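Local coordinates for protein arabinan endo-1,5-alpha-l-arabinosidase A (Cellvibrio cellulosa, PDB 1GYD) that hydrolyses alpha-1,5-linked arabinofuranosyl bonds in linear arabinan, releasing almost exclusively arabinotriose during plant cell wall degradation, at residues M9-D14 and Y263-K268; D126-A131 and A190-R195. All blocks are in the same frame, centred on the assembly; numbering follows the deposited sequence.

Interaction 1: residues M9-D14 and Y263-K268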
# COMPACT_ATOMS: atom_id res chain seq x y z
N MET A 9 -3.74 -0.74 8.08
CA MET A 9 -4.40 -1.01 9.36
C MET A 9 -5.15 -2.35 9.43
O MET A 9 -5.71 -2.84 8.42
CB MET A 9 -5.41 0.10 9.67
CG MET A 9 -4.85 1.28 10.38
SD MET A 9 -6.15 2.45 10.79
CE MET A 9 -5.72 3.69 9.82
N THR A 10 -5.18 -2.93 10.63
CA THR A 10 -6.07 -4.04 10.93
C THR A 10 -6.58 -4.04 12.40
O THR A 10 -6.20 -3.19 13.20
CB THR A 10 -5.41 -5.39 10.53
OG1 THR A 10 -6.44 -6.32 10.18
CG2 THR A 10 -4.69 -6.07 11.68
N ARG A 11 -7.49 -4.96 12.71
CA ARG A 11 -8.13 -5.04 14.02
C ARG A 11 -8.07 -6.45 14.57
O ARG A 11 -8.59 -7.38 13.95
CB ARG A 11 -9.58 -4.62 13.91
CG ARG A 11 -10.41 -4.82 15.16
CD ARG A 11 -11.09 -3.55 15.66
NE ARG A 11 -12.53 -3.68 15.83
CZ ARG A 11 -13.43 -3.80 14.86
NH1 ARG A 11 -13.06 -3.83 13.59
NH2 ARG A 11 -14.72 -3.90 15.16
N GLU A 12 -7.42 -6.61 15.73
CA GLU A 12 -7.45 -7.84 16.50
C GLU A 12 -8.34 -7.66 17.72
O GLU A 12 -7.99 -6.95 18.67
CB GLU A 12 -6.04 -8.26 16.95
CG GLU A 12 -6.02 -9.57 17.74
CD GLU A 12 -4.63 -10.09 18.04
OE1 GLU A 12 -3.69 -9.27 18.16
OE2 GLU A 12 -4.49 -11.33 18.17
N GLY A 13 -9.51 -8.29 17.69
CA GLY A 13 -10.46 -8.17 18.79
C GLY A 13 -10.95 -6.73 18.92
O GLY A 13 -11.63 -6.22 18.02
N ASP A 14 -10.56 -6.08 20.02
CA ASP A 14 -10.95 -4.70 20.33
C ASP A 14 -9.91 -3.63 19.96
O ASP A 14 -10.21 -2.44 20.05
CB ASP A 14 -11.24 -4.57 21.84
CG ASP A 14 -12.60 -5.11 22.24
OD1 ASP A 14 -13.37 -5.57 21.36
OD2 ASP A 14 -12.99 -5.11 23.42
N TYR A 263 -10.75 0.17 4.11
CA TYR A 263 -11.31 -0.89 4.94
C TYR A 263 -12.78 -0.74 5.29
O TYR A 263 -13.31 0.36 5.39
CB TYR A 263 -10.53 -0.99 6.26
CG TYR A 263 -9.04 -1.17 6.07
CD1 TYR A 263 -8.49 -2.43 5.88
CD2 TYR A 263 -8.18 -0.05 6.08
CE1 TYR A 263 -7.13 -2.58 5.71
CE2 TYR A 263 -6.82 -0.20 5.90
CZ TYR A 263 -6.31 -1.45 5.72
OH TYR A 263 -4.98 -1.60 5.54
N THR A 264 -13.42 -1.89 5.50
CA THR A 264 -14.82 -1.94 5.93
C THR A 264 -14.81 -2.45 7.36
O THR A 264 -14.49 -3.62 7.62
CB THR A 264 -15.64 -2.88 5.04
OG1 THR A 264 -15.82 -2.31 3.73
CG2 THR A 264 -17.08 -3.03 5.58
N TRP A 265 -15.14 -1.55 8.29
CA TRP A 265 -15.22 -1.85 9.72
C TRP A 265 -16.65 -1.56 10.25
O TRP A 265 -17.17 -0.44 10.13
CB TRP A 265 -14.19 -1.01 10.47
CG TRP A 265 -12.71 -1.31 10.11
CD1 TRP A 265 -12.11 -2.55 9.96
CD2 TRP A 265 -11.67 -0.34 9.92
NE1 TRP A 265 -10.77 -2.39 9.67
CE2 TRP A 265 -10.48 -1.05 9.64
CE3 TRP A 265 -11.62 1.05 9.96
CZ2 TRP A 265 -9.26 -0.41 9.41
CZ3 TRP A 265 -10.41 1.69 9.71
CH2 TRP A 265 -9.25 0.95 9.44
N ASP A 266 -17.27 -2.59 10.83
CA ASP A 266 -18.59 -2.46 11.46
C ASP A 266 -19.64 -1.81 10.52
O ASP A 266 -20.39 -0.92 10.93
CB ASP A 266 -18.46 -1.65 12.76
CG ASP A 266 -17.43 -2.24 13.71
OD1 ASP A 266 -17.41 -3.48 13.85
OD2 ASP A 266 -16.59 -1.55 14.34
N GLY A 267 -19.67 -2.24 9.26
CA GLY A 267 -20.60 -1.71 8.28
C GLY A 267 -20.33 -0.30 7.75
O GLY A 267 -21.20 0.30 7.10
N LYS A 268 -19.14 0.24 8.03
CA LYS A 268 -18.72 1.54 7.50
C LYS A 268 -17.36 1.42 6.80
O LYS A 268 -16.55 0.57 7.17
CB LYS A 268 -18.66 2.59 8.61
CG LYS A 268 -19.95 3.41 8.73
CD LYS A 268 -20.25 3.87 10.16
CE LYS A 268 -19.39 5.06 10.58
NZ LYS A 268 -19.90 5.67 11.87
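Neighbouring blades of the five-bladed propeller meet here through their innermost strands, 8-12 and 254-265, each the first of its sheet. At Met9 the backbone N points almost straight (177°) at the phenol oxygen of Tyr263, donating a hydrogen bond of 3.0 Å to OH. Tyr263 reaches that far because its CG stands anti to the carbonyl carbon (chi1 -54°), which sends the ring across to the first blade. The Met9 side chain meets the benzo end of the indole of Trp265, two residues further along: SD lies 3.7 Å from CH2, and CB 3.9 Å from CZ2. This is a Met-aromatic contact in which the sulfur comes obliquely to the six-membered ring. CB of Tyr263 lies over the rim of one indole face, and Trp16 meets the indole edge-to-face. Toward the C-terminal ends of the two strands Arg11 slides past the indole, NH1 reaching 4.0 Å from CD1, and its NH2 forms a salt bridge with Asp266 OD1 at 3.0 Å. That bond uses the syn lone pair of OD1 and stays near the guanidinium plane. NH2 alone faces the carboxylate, 3.1 Å from Asp266 OD2 as well, and the flat groups stand nearly perpendicular (84°), not side by side. Asp266 belongs to the type I' turn from Trp265 to Lys268, which joins strands 254-265 and 268-277. The axes of 9-12 and 263-265 run roughly parallel and come no closer than 9.2 Å, so side chains bridge the gap, as between the inner strands of adjacent beta-propeller blades.

Interaction 2: residues D126-A131 and A190-R195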
# COMPACT_ATOMS: atom_id res chain seq x y z
N ASP A 126 5.45 -2.39 -2.74
CA ASP A 126 4.07 -1.90 -2.52
C ASP A 126 2.99 -2.89 -2.66
O ASP A 126 2.04 -2.68 -3.42
CB ASP A 126 3.80 -0.69 -3.39
CG ASP A 126 4.85 0.32 -3.21
OD1 ASP A 126 5.91 -0.05 -2.71
OD2 ASP A 126 4.78 1.47 -3.43
N PRO A 127 3.10 -3.96 -1.89
CA PRO A 127 2.10 -5.03 -1.91
C PRO A 127 0.74 -4.60 -1.35
O PRO A 127 0.64 -3.72 -0.49
CB PRO A 127 2.72 -6.12 -1.01
CG PRO A 127 3.65 -5.38 -0.12
CD PRO A 127 4.18 -4.23 -0.93
N ALA A 128 -0.30 -5.20 -1.91
CA ALA A 128 -1.64 -5.16 -1.35
C ALA A 128 -2.27 -6.50 -1.60
O ALA A 128 -2.17 -7.02 -2.73
CB ALA A 128 -2.47 -4.07 -1.98
N ILE A 129 -2.92 -7.06 -0.58
CA ILE A 129 -3.49 -8.40 -0.68
C ILE A 129 -5.00 -8.34 -0.86
O ILE A 129 -5.68 -7.65 -0.10
CB ILE A 129 -3.16 -9.24 0.56
CG1 ILE A 129 -1.68 -9.17 0.91
CG2 ILE A 129 -3.60 -10.69 0.34
CD1 ILE A 129 -0.72 -9.56 -0.20
N ILE A 130 -5.52 -9.09 -1.83
CA ILE A 130 -6.95 -9.17 -2.10
C ILE A 130 -7.42 -10.61 -2.34
O ILE A 130 -6.76 -11.37 -3.04
CB ILE A 130 -7.33 -8.28 -3.30
CG1 ILE A 130 -8.86 -8.31 -3.56
CG2 ILE A 130 -6.62 -8.74 -4.60
CD1 ILE A 130 -9.71 -7.75 -2.44
N ALA A 131 -8.57 -10.98 -1.77
CA ALA A 131 -9.17 -12.29 -2.00
C ALA A 131 -10.31 -12.13 -2.98
O ALA A 131 -10.93 -11.08 -3.04
CB ALA A 131 -9.69 -12.85 -0.69
N ALA A 190 1.58 1.99 -5.89
CA ALA A 190 0.84 1.73 -4.67
C ALA A 190 -0.59 1.31 -4.89
O ALA A 190 -1.50 1.98 -4.42
CB ALA A 190 0.89 2.93 -3.72
N PRO A 191 -0.81 0.18 -5.56
CA PRO A 191 -2.17 -0.27 -5.79
C PRO A 191 -2.80 -0.63 -4.46
O PRO A 191 -2.12 -1.07 -3.54
CB PRO A 191 -1.99 -1.52 -6.67
CG PRO A 191 -0.60 -2.00 -6.29
CD PRO A 191 0.20 -0.78 -6.06
N PHE A 192 -4.09 -0.40 -4.34
CA PHE A 192 -4.89 -0.98 -3.27
C PHE A 192 -6.25 -1.35 -3.85
O PHE A 192 -6.87 -0.56 -4.56
CB PHE A 192 -5.00 -0.06 -2.05
CG PHE A 192 -5.52 -0.77 -0.84
CD1 PHE A 192 -6.87 -0.97 -0.67
CD2 PHE A 192 -4.66 -1.37 0.03
CE1 PHE A 192 -7.36 -1.72 0.41
CE2 PHE A 192 -5.14 -2.10 1.10
CZ PHE A 192 -6.50 -2.27 1.28
N ILE A 193 -6.66 -2.59 -3.61
CA ILE A 193 -7.93 -3.11 -4.08
C ILE A 193 -8.90 -3.40 -2.93
O ILE A 193 -8.58 -4.11 -1.99
CB ILE A 193 -7.73 -4.37 -4.92
CG1 ILE A 193 -6.84 -4.08 -6.12
CG2 ILE A 193 -9.09 -4.89 -5.42
CD1 ILE A 193 -6.34 -5.31 -6.84
N LEU A 194 -10.09 -2.81 -3.04
CA LEU A 194 -11.20 -3.00 -2.12
C LEU A 194 -12.42 -3.53 -2.83
O LEU A 194 -12.86 -2.95 -3.82
CB LEU A 194 -11.60 -1.67 -1.49
CG LEU A 194 -12.71 -1.76 -0.42
CD1 LEU A 194 -12.18 -2.35 0.83
CD2 LEU A 194 -13.30 -0.40 -0.14
N ARG A 195 -12.97 -4.61 -2.31
CA ARG A 195 -14.22 -5.17 -2.76
C ARG A 195 -15.37 -4.38 -2.15
O ARG A 195 -15.43 -4.22 -0.94
CB ARG A 195 -14.32 -6.64 -2.33
CG ARG A 195 -15.62 -7.32 -2.81
CD ARG A 195 -15.71 -7.48 -4.33
NE ARG A 195 -16.99 -8.08 -4.69
CZ ARG A 195 -17.23 -9.38 -4.72
NH1 ARG A 195 -16.26 -10.24 -4.43
NH2 ARG A 195 -18.45 -9.82 -5.02
O HOH W 1 0.15 -0.73 -2.50
O HOH W 2 -5.95 -4.75 -1.50
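Asp126 starts the contact, its CB 4.0 Å from Ala190 CA; its side chain also touches His259, which probably belongs to the calcium site, and Ala190 directly follows Glu189, the probable proton donor. The carbonyl O of Asp126 lies 3.7 Å from Pro191 CD, and a water sits between Asp126 O and Pro191 O, within hydrogen-bonding distance of both, where the two backbones share no direct hydrogen bond. Ala128 turns its methyl to the other strand, CB packing 3.4 Å from Pro191 O and 4.0 Å from Phe192 CD2. Strands 128-131 and 188-196 are the inner strands of successive propeller blades; their segments 128-131 and 190-195 run roughly parallel, 25° apart, with water in the seam between them. At Ile129 a second water lies close to the carbonyl O and accepts a hydrogen bond from Ile193 N at 3.1 Å; it sits over the centre of the Phe192 ring, 3.6 Å above its plane. Further along, Ile130 crosses Ile193 at about a right angle. With its CG1 anti to the backbone N (chi1 -178°), it lays CG1 3.9 Å from Ile193 CG2 and brings CD1 up to the Ile193 carbonyl O.

Both interactions are seams between the inner strands of adjacent blades in one five-bladed propeller, but no sheet is common to them. Along the chain the order is 9-14, 126-131, 190-195, 263-268, so interaction 2 falls within the span bracketed by interaction 1. Interaction 1 joins the first and last blades, where the propeller ring closes; interaction 2 joins the third and fourth. Their centres lie 16 Å apart, and their nearest atoms come within about 4 Å without touching. Strand 254-265 links them: it supplies Tyr263 and Trp265 to interaction 1, while its His259, Ser261 and Ala262 touch side chains of interaction 2, close to the probable calcium and catalytic sites.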